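Local coordinates for sugar phosphate isomerase/epimerase (Parabacteroides distasonis, PDB 3OBE), which is probably an isomerase of the xylose isomerase-like TIM-barrel family, acting perhaps on sugar phosphates, though its substrate is not established, at residues L42-K47 / G290-A295; K118-H123 / E157-A162; N153-I158 / I164-H169; N261-A266 / L272-E277. One frame throughout, in Å; residues are numbered along the deposited sequence. Where two conformers were deposited one is given.

How the interactions relate
All four contacts belong to one TIM barrel, parallel strands inside, helices outside. Interaction 1 joins helix 38-48 to helix 287-300, bringing the ends of the barrel chain together, and the other three are nested within the loop it closes. Interactions 2 and 3 share helix 142-160, which packs against helix 109-126 in one and strand 165-169 in the other; their centres lie about 9 Å apart, and Thr159 OG1 bonds to Ile164 O. Interaction 4 follows later, helix 259-269 on strand 273-276; like interaction 3 it fastens a helix to the sheet. Its centre is about 20 Å from that of interaction 3, yet Leu165 and Leu272 touch near where their strands begin.

Interaction 1 of 4, residues L42-K47 / G290-A295; sequences LNRLAK and GVEKSA
Val291 and Glu292, on consecutive positions of helix 287-300, meet Leu45 and Arg44 of helix 38-48, so the two helices are joined by an apolar layer beneath a charged one. Val291 puts CG1 against Leu45 CD2 at 3.7 Å, and both side chains also rest on Leu25 of strand 24-26, the inner side of the contact. Glu292, one residue on, points toward helix 38-48 at the more exposed side of the contact. With CG anti to its own carbonyl carbon (chi1 -74°) and the chain extended beyond, the carboxylate is carried across to Arg44, whose extended chain it meets at about a right angle. Arg44 grips it side-on: NE donates to Glu292 OE2 at 2.8 Å and NH2 to Glu292 OE1 at 3.0 Å. Both oxygens lie near the guanidinium plane, yet the carboxylate is turned 61° from that plane, so each nitrogen comes in from above it. A water bridges Arg44 O and Glu292 OE2, donating to both. Were Glu292 an alanine, the Arg44 guanidinium would probably be left without this anionic mate and the water without one of its two anchors. Two nearly straight bonds and a shared water thus tie helix 38-48 to helix 287-300, near the two ends of the barrel chain, through charge, over a small hydrophobic seam.

Interaction 2 of 4, residues K118-H123 / E157-A162; sequences KATDIH and EITKKA
Thr120 points its side chain from helix 109-126 toward residues 158-162, around the end of helix 142-160, where its two branches find different partners. It crosses Thr159 at about a right angle, and its OG1 sits 3.5 Å from Thr159 CG2 and 3.7 Å from Ile158 CG2, so the oxygen faces two methyl groups. Its polar needs are met within its own helix, by a hydrogen bond with Trp116 O. The other branch, CG2, is anti to the backbone N with OG1 beside that N (chi1 -61°), which sends the methyl toward Ala162 CB; the 3.4 Å between Thr120 CG2 and Ala162 CB is tighter than usual for carbons. Thr159 turns its hydroxyl elsewhere, to Ile164 O just before strand 165-169, and offers its methyl to Thr120. A glycine at Thr120 would probably open a gap beside Thr159 and Ala162 and cost the methyls of Ile158 and Thr159 their partner. Beneath the pair, Met131 of strand 130-133 touches both threonines. Two neighbouring elements meeting mainly through threonine, alanine and an isoleucine methyl, with a strand residue filling in below, form part of the outer helical layer of a TIM barrel.

Interaction 3 of 4, residues N153-I158 / I164-H169; sequences NRAGEI and ILWGYH
Trp166 of strand 165-169 packs against Ala155 and Gly156 of helix 142-160, the helix and closing strand of a beta-alpha-beta unit in the TIM barrel. Its CB starts the contact, 3.5 Å from Gly156 CA; with no side chain on the glycine, the backbones approach to 4.8 Å between Gly156 CA and Trp166 CA. CG, carried anti to the backbone N (chi1 -168°), still lies beside Gly156, 4.0 Å from its CA. Farther out, the five-membered ring passes beneath Ala155: the methyl stands over one face, and Ala155 CB is 3.8 Å from the ring centroid, 21° off the normal, a CH-pi contact. CD1, NE1 and CE2 all feel this methyl, NE1 most closely, with Ala155 CB 3.5 Å from it. Elsewhere around the indole, Trp116 of helix 109-126 meets it edge-to-face and Phe152 meets it at an angle, building an aromatic cluster between helix layer and sheet. Val213 and Gln133, from the strands flanking 165-169, also touch the tryptophan. At the root of the side chain the backbone is linked to the helix through a water, which bridges Trp166 N, from which it accepts at 3.0 Å, and Gly156 O at 2.8 Å.

Interaction 4 of 4, residues N261-A266 / L272-E277; sequences NIFKKA and LGYYVE. With EOH (ethanol), chain D.
The Tyr274 ring has Phe263 on one face and the hydroxyl of a bound ethanol over the other. Phe263 comes from helix 259-269 and presents its edge: CE1 stands off the tyrosine face, toward the rim, with Phe263 CE1 3.8 Å from Tyr274 CE2. The planes are at 83° and the ring centroids 5.4 Å apart, a T-shaped pair in which Tyr274 supplies the face. Tyr274 CG lies between the backbone N and the carbonyl carbon (chi1 69°), and from there the ring reaches Phe263. Leu298 of helix 287-300 touches both rings, and Ile245 of strand 240-245 does so too, so the stack sits in the hydrophobic layer between the barrel sheet and its helices. The ethanol, probably from the crystallisation liquor, is held by the strand backbone: Tyr274 N donates to its oxygen at 3.0 Å with an angle of 171°, and that oxygen gives a weak bond back to Tyr274 O. Its methyl, C2, lies 3.6 Å from Tyr275 OH, which itself bonds to Ser93. Across the helix-sheet seam the contact is purely aromatic and apolar, whereas beyond the ring the tyrosine's own backbone groups accommodate a small alcohol.

Interaction 1 of 4, residues L42-K47 / G290-A295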
loop_
_atom_site.group_PDB
_atom_site.type_symbol
_atom_site.label_atom_id
_atom_site.label_comp_id
_atom_site.label_asym_id
_atom_site.label_seq_id
_atom_site.Cartn_x
_atom_site.Cartn_y
_atom_site.Cartn_z
ATOM N N LEU A 42 8.321 -6.834 -16.591
ATOM C CA LEU A 42 7.454 -5.663 -16.736
ATOM C C LEU A 42 6.518 -5.769 -17.924
ATOM O O LEU A 42 5.353 -5.382 -17.848
ATOM C CB LEU A 42 8.269 -4.364 -16.761
ATOM C CG LEU A 42 9.023 -4.016 -15.463
ATOM C CD1 LEU A 42 10.086 -2.886 -15.663
ATOM C CD2 LEU A 42 8.113 -3.612 -14.335
ATOM N N ASN A 43 7.014 -6.312 -19.023
ATOM C CA ASN A 43 6.174 -6.542 -20.184
ATOM C C ASN A 43 5.059 -7.534 -19.869
ATOM O O ASN A 43 3.897 -7.364 -20.247
ATOM C CB ASN A 43 7.033 -7.055 -21.343
ATOM C CG ASN A 43 6.257 -7.169 -22.618
ATOM O OD1 ASN A 43 5.863 -6.162 -23.204
ATOM N ND2 ASN A 43 6.033 -8.393 -23.068
ATOM N N ARG A 44 5.420 -8.587 -19.159
ATOM C CA ARG A 44 4.434 -9.566 -18.705
ATOM C C ARG A 44 3.316 -8.932 -17.856
ATOM O O ARG A 44 2.111 -9.234 -18.027
ATOM C CB ARG A 44 5.178 -10.625 -17.890
ATOM C CG ARG A 44 4.555 -11.945 -17.967
ATOM C CD ARG A 44 5.506 -13.086 -17.552
ATOM N NE ARG A 44 4.685 -14.160 -17.041
ATOM C CZ ARG A 44 5.158 -15.242 -16.430
ATOM N NH1 ARG A 44 6.461 -15.392 -16.236
ATOM N NH2 ARG A 44 4.317 -16.178 -16.028
ATOM N N LEU A 45 3.721 -8.083 -16.918
ATOM C CA LEU A 45 2.751 -7.392 -16.075
ATOM C C LEU A 45 1.818 -6.507 -16.931
ATOM O O LEU A 45 0.582 -6.519 -16.745
ATOM C CB LEU A 45 3.460 -6.599 -15.030
ATOM C CG LEU A 45 4.234 -7.421 -14.000
ATOM C CD1 LEU A 45 4.891 -6.484 -13.013
ATOM C CD2 LEU A 45 3.252 -8.398 -13.241
ATOM N N ALA A 46 2.415 -5.773 -17.869
ATOM C CA ALA A 46 1.625 -4.936 -18.789
ATOM C C ALA A 46 0.664 -5.772 -19.605
ATOM O O ALA A 46 -0.517 -5.416 -19.725
ATOM C CB ALA A 46 2.536 -4.024 -19.694
ATOM N N LYS A 47 1.134 -6.908 -20.116
ATOM C CA LYS A 47 0.269 -7.818 -20.898
ATOM C C LYS A 47 -0.922 -8.354 -20.065
ATOM O O LYS A 47 -2.046 -8.544 -20.551
ATOM C CB LYS A 47 1.112 -8.964 -21.480
ATOM N N GLY A 290 0.362 -16.435 -9.969
ATOM C CA GLY A 290 -0.658 -15.905 -9.038
ATOM C C GLY A 290 -1.014 -14.472 -9.360
ATOM O O GLY A 290 -2.187 -14.103 -9.363
ATOM N N VAL A 291 -0.003 -13.720 -9.775
ATOM C CA VAL A 291 -0.190 -12.319 -10.148
ATOM C C VAL A 291 -0.983 -12.209 -11.461
ATOM O O VAL A 291 -1.879 -11.393 -11.589
ATOM C CB VAL A 291 1.198 -11.618 -10.208
ATOM C CG1 VAL A 291 1.133 -10.385 -11.014
ATOM C CG2 VAL A 291 1.706 -11.391 -8.741
ATOM N N GLU A 292 -0.680 -13.073 -12.411
ATOM C CA GLU A 292 -1.400 -13.092 -13.693
ATOM C C GLU A 292 -2.862 -13.530 -13.537
ATOM O O GLU A 292 -3.751 -12.902 -14.110
ATOM C CB GLU A 292 -0.663 -13.998 -14.653
ATOM C CG GLU A 292 0.602 -13.352 -15.149
ATOM C CD GLU A 292 1.385 -14.206 -16.100
ATOM O OE1 GLU A 292 1.437 -15.458 -15.915
ATOM O OE2 GLU A 292 1.952 -13.622 -17.054
ATOM N N LYS A 293 -3.090 -14.572 -12.761
ATOM C CA LYS A 293 -4.426 -15.088 -12.503
ATOM C C LYS A 293 -5.267 -14.100 -11.688
ATOM O O LYS A 293 -6.477 -13.978 -11.920
ATOM C CB LYS A 293 -4.383 -16.461 -11.844
ATOM C CG LYS A 293 -4.037 -17.531 -12.917
ATOM C CD LYS A 293 -4.030 -18.912 -12.420
ATOM C CE LYS A 293 -4.026 -19.830 -13.657
ATOM N NZ LYS A 293 -3.269 -21.011 -13.471
ATOM N N SER A 294 -4.631 -13.360 -10.794
ATOM C CA SER A 294 -5.277 -12.273 -10.031
ATOM C C SER A 294 -5.737 -11.194 -10.976
ATOM O O SER A 294 -6.910 -10.733 -10.926
ATOM C CB SER A 294 -4.354 -11.721 -8.945
ATOM O OG SER A 294 -4.033 -12.740 -8.006
ATOM N N ALA A 295 -4.854 -10.835 -11.896
ATOM C CA ALA A 295 -5.177 -9.825 -12.909
ATOM C C ALA A 295 -6.359 -10.305 -13.728
ATOM O O ALA A 295 -7.251 -9.505 -13.999
ATOM C CB ALA A 295 -3.956 -9.503 -13.825
HETATM O O HOH W 1 1.004 -11.729 -18.711
#

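Interaction 2 of 4, residues K118-H123 / E157-A162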
loop_
_atom_site.group_PDB
_atom_site.type_symbol
_atom_site.label_atom_id
_atom_site.label_comp_id
_atom_site.label_asym_id
_atom_site.label_seq_id
_atom_site.Cartn_x
_atom_site.Cartn_y
_atom_site.Cartn_z
ATOM N N LYS A 118 14.169 13.671 2.943
ATOM C CA LYS A 118 15.045 13.110 1.936
ATOM C C LYS A 118 14.309 12.130 1.047
ATOM O O LYS A 118 14.453 12.150 -0.214
ATOM C CB LYS A 118 16.268 12.445 2.594
ATOM C CG LYS A 118 17.137 11.732 1.609
ATOM C CD LYS A 118 18.452 11.252 2.239
ATOM C CE LYS A 118 19.381 10.636 1.190
ATOM N NZ LYS A 118 19.706 11.604 0.112
ATOM N N ALA A 119 13.480 11.287 1.674
ATOM C CA ALA A 119 12.715 10.314 0.919
ATOM C C ALA A 119 11.783 11.009 -0.073
ATOM O O ALA A 119 11.634 10.522 -1.186
ATOM C CB ALA A 119 11.914 9.379 1.828
ATOM N N THR A 120 11.193 12.146 0.318
ATOM C CA THR A 120 10.266 12.865 -0.568
ATOM C C THR A 120 11.020 13.396 -1.790
ATOM O O THR A 120 10.539 13.264 -2.921
ATOM C CB THR A 120 9.571 14.003 0.178
ATOM O OG1 THR A 120 8.800 13.435 1.272
ATOM C CG2 THR A 120 8.707 14.858 -0.773
ATOM N N ASP A 121 12.209 13.949 -1.565
ATOM C CA ASP A 121 13.016 14.485 -2.677
ATOM C C ASP A 121 13.273 13.373 -3.721
ATOM O O ASP A 121 13.179 13.574 -4.943
ATOM C CB ASP A 121 14.310 15.078 -2.151
ATOM C CG ASP A 121 14.107 16.410 -1.413
ATOM O OD1 ASP A 121 13.053 17.069 -1.558
ATOM O OD2 ASP A 121 15.027 16.787 -0.682
ATOM N N ILE A 122 13.608 12.187 -3.232
ATOM C CA ILE A 122 13.915 11.036 -4.111
ATOM C C ILE A 122 12.659 10.554 -4.805
ATOM O O ILE A 122 12.675 10.259 -5.990
ATOM C CB ILE A 122 14.555 9.888 -3.313
ATOM C CG1 ILE A 122 15.945 10.297 -2.795
ATOM C CG2 ILE A 122 14.585 8.548 -4.117
ATOM C CD1 ILE A 122 17.002 10.459 -3.873
ATOM N N HIS A 123 11.542 10.527 -4.086
ATOM C CA HIS A 123 10.314 10.000 -4.653
ATOM C C HIS A 123 9.665 11.012 -5.592
ATOM O O HIS A 123 8.921 10.609 -6.516
ATOM C CB HIS A 123 9.326 9.552 -3.553
ATOM C CG HIS A 123 9.668 8.218 -2.944
ATOM N ND1 HIS A 123 10.719 8.066 -2.058
ATOM C CD2 HIS A 123 9.151 6.978 -3.138
ATOM C CE1 HIS A 123 10.811 6.791 -1.719
ATOM N NE2 HIS A 123 9.858 6.111 -2.335
ATOM N N GLU A 157 2.828 16.203 6.003
ATOM C CA GLU A 157 2.968 17.602 5.644
ATOM C C GLU A 157 4.161 17.741 4.713
ATOM O O GLU A 157 4.119 18.449 3.713
ATOM C CB GLU A 157 3.148 18.507 6.871
ATOM C CG GLU A 157 3.330 19.984 6.476
ATOM C CD GLU A 157 3.152 20.968 7.630
ATOM O OE1 GLU A 157 2.930 20.505 8.777
ATOM O OE2 GLU A 157 3.250 22.193 7.375
ATOM N N ILE A 158 5.210 17.011 5.024
ATOM C CA ILE A 158 6.437 17.051 4.248
ATOM C C ILE A 158 6.215 16.526 2.825
ATOM O O ILE A 158 6.666 17.157 1.873
ATOM C CB ILE A 158 7.579 16.252 5.000
ATOM C CG1 ILE A 158 8.125 17.090 6.142
ATOM C CG2 ILE A 158 8.771 15.925 4.042
ATOM C CD1 ILE A 158 8.879 16.237 7.228
ATOM N N THR A 159 5.530 15.380 2.686
ATOM C CA THR A 159 5.324 14.822 1.380
ATOM C C THR A 159 4.413 15.737 0.546
ATOM O O THR A 159 4.597 15.852 -0.681
ATOM C CB THR A 159 4.786 13.349 1.365
ATOM O OG1 THR A 159 3.406 13.276 1.770
ATOM C CG2 THR A 159 5.645 12.374 2.192
ATOM N N LYS A 160 3.439 16.357 1.201
ATOM C CA LYS A 160 2.440 17.189 0.506
ATOM C C LYS A 160 3.058 18.407 -0.168
ATOM O O LYS A 160 2.526 18.917 -1.154
ATOM C CB LYS A 160 1.374 17.624 1.515
ATOM C CG LYS A 160 0.304 18.549 1.027
ATOM C CD LYS A 160 -0.854 18.634 2.029
ATOM C CE LYS A 160 -0.616 19.651 3.102
ATOM N NZ LYS A 160 -1.244 19.146 4.296
ATOM N N LYS A 161 4.198 18.857 0.338
ATOM C CA LYS A 161 4.981 19.933 -0.273
ATOM C C LYS A 161 5.402 19.623 -1.692
ATOM O O LYS A 161 5.574 20.513 -2.490
ATOM C CB LYS A 161 6.236 20.220 0.577
ATOM C CG LYS A 161 5.915 20.814 1.931
ATOM C CD LYS A 161 7.168 21.417 2.615
ATOM C CE LYS A 161 6.926 21.798 4.103
ATOM N NZ LYS A 161 8.141 21.529 4.982
ATOM N N ALA A 162 5.615 18.338 -1.970
ATOM C CA ALA A 162 5.968 17.834 -3.281
ATOM C C ALA A 162 4.745 17.339 -4.026
ATOM O O ALA A 162 4.892 16.737 -5.090
ATOM C CB ALA A 162 6.993 16.642 -3.134
#

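Interaction 3 of 4, residues N153-I158 / I164-H169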
loop_
_atom_site.group_PDB
_atom_site.type_symbol
_atom_site.label_atom_id
_atom_site.label_comp_id
_atom_site.label_asym_id
_atom_site.label_seq_id
_atom_site.Cartn_x
_atom_site.Cartn_y
_atom_site.Cartn_z
ATOM N N ASN A 153 1.605 12.711 10.872
ATOM C CA ASN A 153 1.200 14.046 10.441
ATOM C C ASN A 153 2.365 14.849 9.866
ATOM O O ASN A 153 2.260 15.400 8.780
ATOM C CB ASN A 153 0.536 14.808 11.559
ATOM C CG ASN A 153 -0.916 14.454 11.741
ATOM O OD1 ASN A 153 -1.576 13.950 10.853
ATOM N ND2 ASN A 153 -1.436 14.757 12.935
ATOM N N ARG A 154 3.483 14.855 10.574
ATOM C CA ARG A 154 4.646 15.588 10.136
ATOM C C ARG A 154 5.177 15.027 8.847
ATOM O O ARG A 154 5.587 15.761 7.997
ATOM C CB ARG A 154 5.736 15.604 11.228
ATOM C CG ARG A 154 5.353 16.478 12.443
ATOM C CD ARG A 154 6.231 16.126 13.639
ATOM N NE ARG A 154 7.576 16.666 13.511
ATOM C CZ ARG A 154 8.115 17.600 14.296
ATOM N NH1 ARG A 154 7.439 18.144 15.292
ATOM N NH2 ARG A 154 9.369 17.972 14.087
ATOM N N ALA A 155 5.175 13.712 8.710
ATOM C CA ALA A 155 5.600 13.085 7.452
ATOM C C ALA A 155 4.714 13.522 6.296
ATOM O O ALA A 155 5.202 13.854 5.196
ATOM C CB ALA A 155 5.570 11.584 7.590
ATOM N N GLY A 156 3.405 13.513 6.526
ATOM C CA GLY A 156 2.462 13.873 5.476
ATOM C C GLY A 156 2.539 15.322 5.062
ATOM O O GLY A 156 2.328 15.654 3.900
ATOM N N GLU A 157 2.828 16.203 6.003
ATOM C CA GLU A 157 2.968 17.602 5.644
ATOM C C GLU A 157 4.161 17.741 4.713
ATOM O O GLU A 157 4.119 18.449 3.713
ATOM C CB GLU A 157 3.148 18.507 6.871
ATOM C CG GLU A 157 3.330 19.984 6.476
ATOM C CD GLU A 157 3.152 20.968 7.630
ATOM O OE1 GLU A 157 2.930 20.505 8.777
ATOM O OE2 GLU A 157 3.250 22.193 7.375
ATOM N N ILE A 158 5.210 17.011 5.024
ATOM C CA ILE A 158 6.437 17.051 4.248
ATOM C C ILE A 158 6.215 16.526 2.825
ATOM O O ILE A 158 6.666 17.157 1.873
ATOM C CB ILE A 158 7.579 16.252 5.000
ATOM C CG1 ILE A 158 8.125 17.090 6.142
ATOM C CG2 ILE A 158 8.771 15.925 4.042
ATOM C CD1 ILE A 158 8.879 16.237 7.228
ATOM N N ILE A 164 2.733 14.884 -3.057
ATOM C CA ILE A 164 2.668 13.461 -2.849
ATOM C C ILE A 164 1.866 13.174 -1.564
ATOM O O ILE A 164 2.062 13.808 -0.520
ATOM C CB ILE A 164 4.065 12.861 -2.694
ATOM C CG1 ILE A 164 4.849 13.103 -3.957
ATOM C CG2 ILE A 164 3.990 11.379 -2.307
ATOM C CD1 ILE A 164 6.380 12.809 -3.852
ATOM N N LEU A 165 1.014 12.163 -1.645
ATOM C CA LEU A 165 0.145 11.766 -0.526
ATOM C C LEU A 165 0.873 10.777 0.356
ATOM O O LEU A 165 1.270 9.712 -0.117
ATOM C CB LEU A 165 -1.110 11.092 -1.022
ATOM C CG LEU A 165 -2.052 11.932 -1.884
ATOM C CD1 LEU A 165 -3.157 11.030 -2.431
ATOM C CD2 LEU A 165 -2.641 13.112 -1.100
ATOM N N TRP A 166 0.997 11.093 1.627
ATOM C CA TRP A 166 1.519 10.137 2.605
ATOM C C TRP A 166 0.385 9.272 3.098
ATOM O O TRP A 166 -0.675 9.782 3.448
ATOM C CB TRP A 166 2.192 10.867 3.764
ATOM C CG TRP A 166 2.998 9.964 4.646
ATOM C CD1 TRP A 166 4.334 9.750 4.546
ATOM C CD2 TRP A 166 2.538 9.135 5.730
ATOM N NE1 TRP A 166 4.746 8.850 5.491
ATOM C CE2 TRP A 166 3.673 8.480 6.260
ATOM C CE3 TRP A 166 1.294 8.904 6.327
ATOM C CZ2 TRP A 166 3.586 7.570 7.310
ATOM C CZ3 TRP A 166 1.228 8.051 7.381
ATOM C CH2 TRP A 166 2.343 7.371 7.852
ATOM N N GLY A 167 0.641 7.959 3.225
ATOM C CA GLY A 167 -0.335 7.018 3.737
ATOM C C GLY A 167 0.269 5.939 4.631
ATOM O O GLY A 167 1.479 5.762 4.653
ATOM N N TYR A 168 -0.621 5.211 5.291
ATOM C CA TYR A 168 -0.280 4.152 6.241
ATOM C C TYR A 168 -1.009 2.864 5.860
ATOM O O TYR A 168 -2.229 2.869 5.677
ATOM C CB TYR A 168 -0.632 4.542 7.675
ATOM C CG TYR A 168 -0.243 3.488 8.652
ATOM C CD1 TYR A 168 1.080 3.320 8.980
ATOM C CD2 TYR A 168 -1.176 2.548 9.137
ATOM C CE1 TYR A 168 1.468 2.338 9.818
ATOM C CE2 TYR A 168 -0.785 1.548 9.961
ATOM C CZ TYR A 168 0.541 1.461 10.321
ATOM O OH TYR A 168 0.984 0.485 11.199
ATOM N N HIS A 169 -0.250 1.779 5.737
ATOM C CA HIS A 169 -0.754 0.462 5.332
ATOM C C HIS A 169 -0.768 -0.456 6.524
ATOM O O HIS A 169 0.284 -0.691 7.159
ATOM C CB HIS A 169 0.126 -0.109 4.226
ATOM C CG HIS A 169 -0.199 -1.513 3.860
ATOM N ND1 HIS A 169 0.771 -2.476 3.766
ATOM C CD2 HIS A 169 -1.370 -2.112 3.519
ATOM C CE1 HIS A 169 0.211 -3.630 3.422
ATOM N NE2 HIS A 169 -1.092 -3.445 3.269
HETATM O O HOH W 2 0.561 13.864 2.603
#

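Interaction 4 of 4, residues N261-A266 / L272-E277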
loop_
_atom_site.group_PDB
_atom_site.type_symbol
_atom_site.label_atom_id
_atom_site.label_comp_id
_atom_site.label_asym_id
_atom_site.label_seq_id
_atom_site.Cartn_x
_atom_site.Cartn_y
_atom_site.Cartn_z
ATOM N N ASN A 261 -18.480 -6.628 -2.807
ATOM C CA ASN A 261 -18.827 -5.583 -1.835
ATOM C C ASN A 261 -17.730 -4.603 -1.517
ATOM O O ASN A 261 -18.017 -3.436 -1.287
ATOM C CB ASN A 261 -19.343 -6.182 -0.545
ATOM C CG ASN A 261 -20.740 -6.744 -0.676
ATOM O OD1 ASN A 261 -21.506 -6.488 -1.639
ATOM N ND2 ASN A 261 -21.110 -7.536 0.318
ATOM N N ILE A 262 -16.484 -5.082 -1.451
ATOM C CA ILE A 262 -15.326 -4.223 -1.215
ATOM C C ILE A 262 -15.183 -3.190 -2.323
ATOM O O ILE A 262 -15.057 -1.983 -2.044
ATOM C CB ILE A 262 -14.052 -5.057 -1.035
ATOM C CG1 ILE A 262 -14.109 -5.791 0.312
ATOM C CG2 ILE A 262 -12.781 -4.214 -1.175
ATOM C CD1 ILE A 262 -13.118 -6.921 0.451
ATOM N N PHE A 263 -15.285 -3.649 -3.560
ATOM C CA PHE A 263 -15.194 -2.736 -4.701
ATOM C C PHE A 263 -16.388 -1.796 -4.804
ATOM O O PHE A 263 -16.198 -0.615 -5.022
ATOM C CB PHE A 263 -14.974 -3.520 -5.987
ATOM C CG PHE A 263 -13.539 -3.844 -6.227
ATOM C CD1 PHE A 263 -12.657 -2.915 -6.750
ATOM C CD2 PHE A 263 -13.051 -5.093 -5.885
ATOM C CE1 PHE A 263 -11.336 -3.237 -6.899
ATOM C CE2 PHE A 263 -11.775 -5.392 -6.056
ATOM C CZ PHE A 263 -10.900 -4.480 -6.555
ATOM N N LYS A 264 -17.598 -2.280 -4.558
ATOM C CA LYS A 264 -18.765 -1.405 -4.510
ATOM C C LYS A 264 -18.561 -0.266 -3.508
ATOM O O LYS A 264 -18.788 0.892 -3.852
ATOM C CB LYS A 264 -20.030 -2.219 -4.170
ATOM C CG LYS A 264 -21.309 -1.421 -4.120
ATOM C CD LYS A 264 -22.482 -2.334 -3.614
ATOM N N LYS A 265 -18.081 -0.581 -2.300
ATOM C CA LYS A 265 -17.892 0.449 -1.298
ATOM C C LYS A 265 -16.727 1.372 -1.687
ATOM O O LYS A 265 -16.786 2.582 -1.451
ATOM C CB LYS A 265 -17.597 -0.158 0.069
ATOM C CG LYS A 265 -17.570 0.886 1.199
ATOM C CD LYS A 265 -18.867 1.698 1.334
ATOM C CE LYS A 265 -20.044 0.836 1.799
ATOM N NZ LYS A 265 -21.304 1.566 1.979
ATOM N N ALA A 266 -15.686 0.793 -2.289
ATOM C CA ALA A 266 -14.510 1.567 -2.708
ATOM C C ALA A 266 -14.913 2.674 -3.651
ATOM O O ALA A 266 -14.443 3.821 -3.518
ATOM C CB ALA A 266 -13.464 0.643 -3.401
ATOM N N LEU A 272 -8.707 6.266 -4.680
ATOM C CA LEU A 272 -7.868 6.699 -5.777
ATOM C C LEU A 272 -7.274 5.550 -6.606
ATOM O O LEU A 272 -6.976 5.696 -7.814
ATOM C CB LEU A 272 -6.743 7.569 -5.248
ATOM C CG LEU A 272 -7.214 8.846 -4.531
ATOM C CD1 LEU A 272 -5.995 9.605 -3.954
ATOM C CD2 LEU A 272 -8.127 9.772 -5.385
ATOM N N GLY A 273 -7.149 4.411 -5.975
ATOM C CA GLY A 273 -6.634 3.231 -6.637
ATOM C C GLY A 273 -6.331 2.134 -5.659
ATOM O O GLY A 273 -6.615 2.226 -4.436
ATOM N N TYR A 274 -5.816 1.047 -6.215
ATOM C CA TYR A 274 -5.472 -0.106 -5.429
ATOM C C TYR A 274 -4.271 -0.879 -5.959
ATOM O O TYR A 274 -3.947 -0.834 -7.159
ATOM C CB TYR A 274 -6.664 -1.061 -5.322
ATOM C CG TYR A 274 -7.027 -1.749 -6.628
ATOM C CD1 TYR A 274 -6.453 -2.949 -7.000
ATOM C CD2 TYR A 274 -7.976 -1.182 -7.484
ATOM C CE1 TYR A 274 -6.797 -3.570 -8.191
ATOM C CE2 TYR A 274 -8.280 -1.778 -8.698
ATOM C CZ TYR A 274 -7.716 -2.967 -9.023
ATOM O OH TYR A 274 -8.108 -3.548 -10.216
ATOM N N TYR A 275 -3.623 -1.590 -5.061
ATOM C CA TYR A 275 -2.518 -2.449 -5.421
ATOM C C TYR A 275 -2.772 -3.849 -4.925
ATOM O O TYR A 275 -3.100 -4.070 -3.743
ATOM C CB TYR A 275 -1.197 -1.914 -4.846
ATOM C CG TYR A 275 -0.942 -0.521 -5.324
ATOM C CD1 TYR A 275 -0.294 -0.273 -6.523
ATOM C CD2 TYR A 275 -1.365 0.581 -4.566
ATOM C CE1 TYR A 275 -0.090 1.052 -6.977
ATOM C CE2 TYR A 275 -1.206 1.870 -5.019
ATOM C CZ TYR A 275 -0.544 2.106 -6.211
ATOM O OH TYR A 275 -0.396 3.410 -6.650
ATOM N N VAL A 276 -2.613 -4.798 -5.855
ATOM C CA VAL A 276 -2.617 -6.210 -5.549
ATOM C C VAL A 276 -1.334 -6.635 -4.831
ATOM O O VAL A 276 -0.226 -6.201 -5.197
ATOM C CB VAL A 276 -2.769 -7.028 -6.870
ATOM C CG1 VAL A 276 -2.610 -8.504 -6.643
ATOM C CG2 VAL A 276 -4.129 -6.719 -7.541
ATOM N N GLU A 277 -1.477 -7.523 -3.862
ATOM C CA GLU A 277 -0.326 -8.185 -3.262
ATOM C C GLU A 277 -0.616 -9.654 -3.055
ATOM O O GLU A 277 -1.731 -10.027 -2.681
ATOM C CB GLU A 277 0.087 -7.543 -1.948
ATOM C CG GLU A 277 1.408 -8.162 -1.396
ATOM C CD GLU A 277 2.181 -7.293 -0.418
ATOM O OE1 GLU A 277 1.758 -6.160 -0.139
ATOM O OE2 GLU A 277 3.240 -7.788 0.040
HETATM C C1 EOH D . -4.104 1.739 -9.653
HETATM C C2 EOH D . -3.139 2.350 -8.644
HETATM O O EOH D . -5.368 1.298 -9.168
#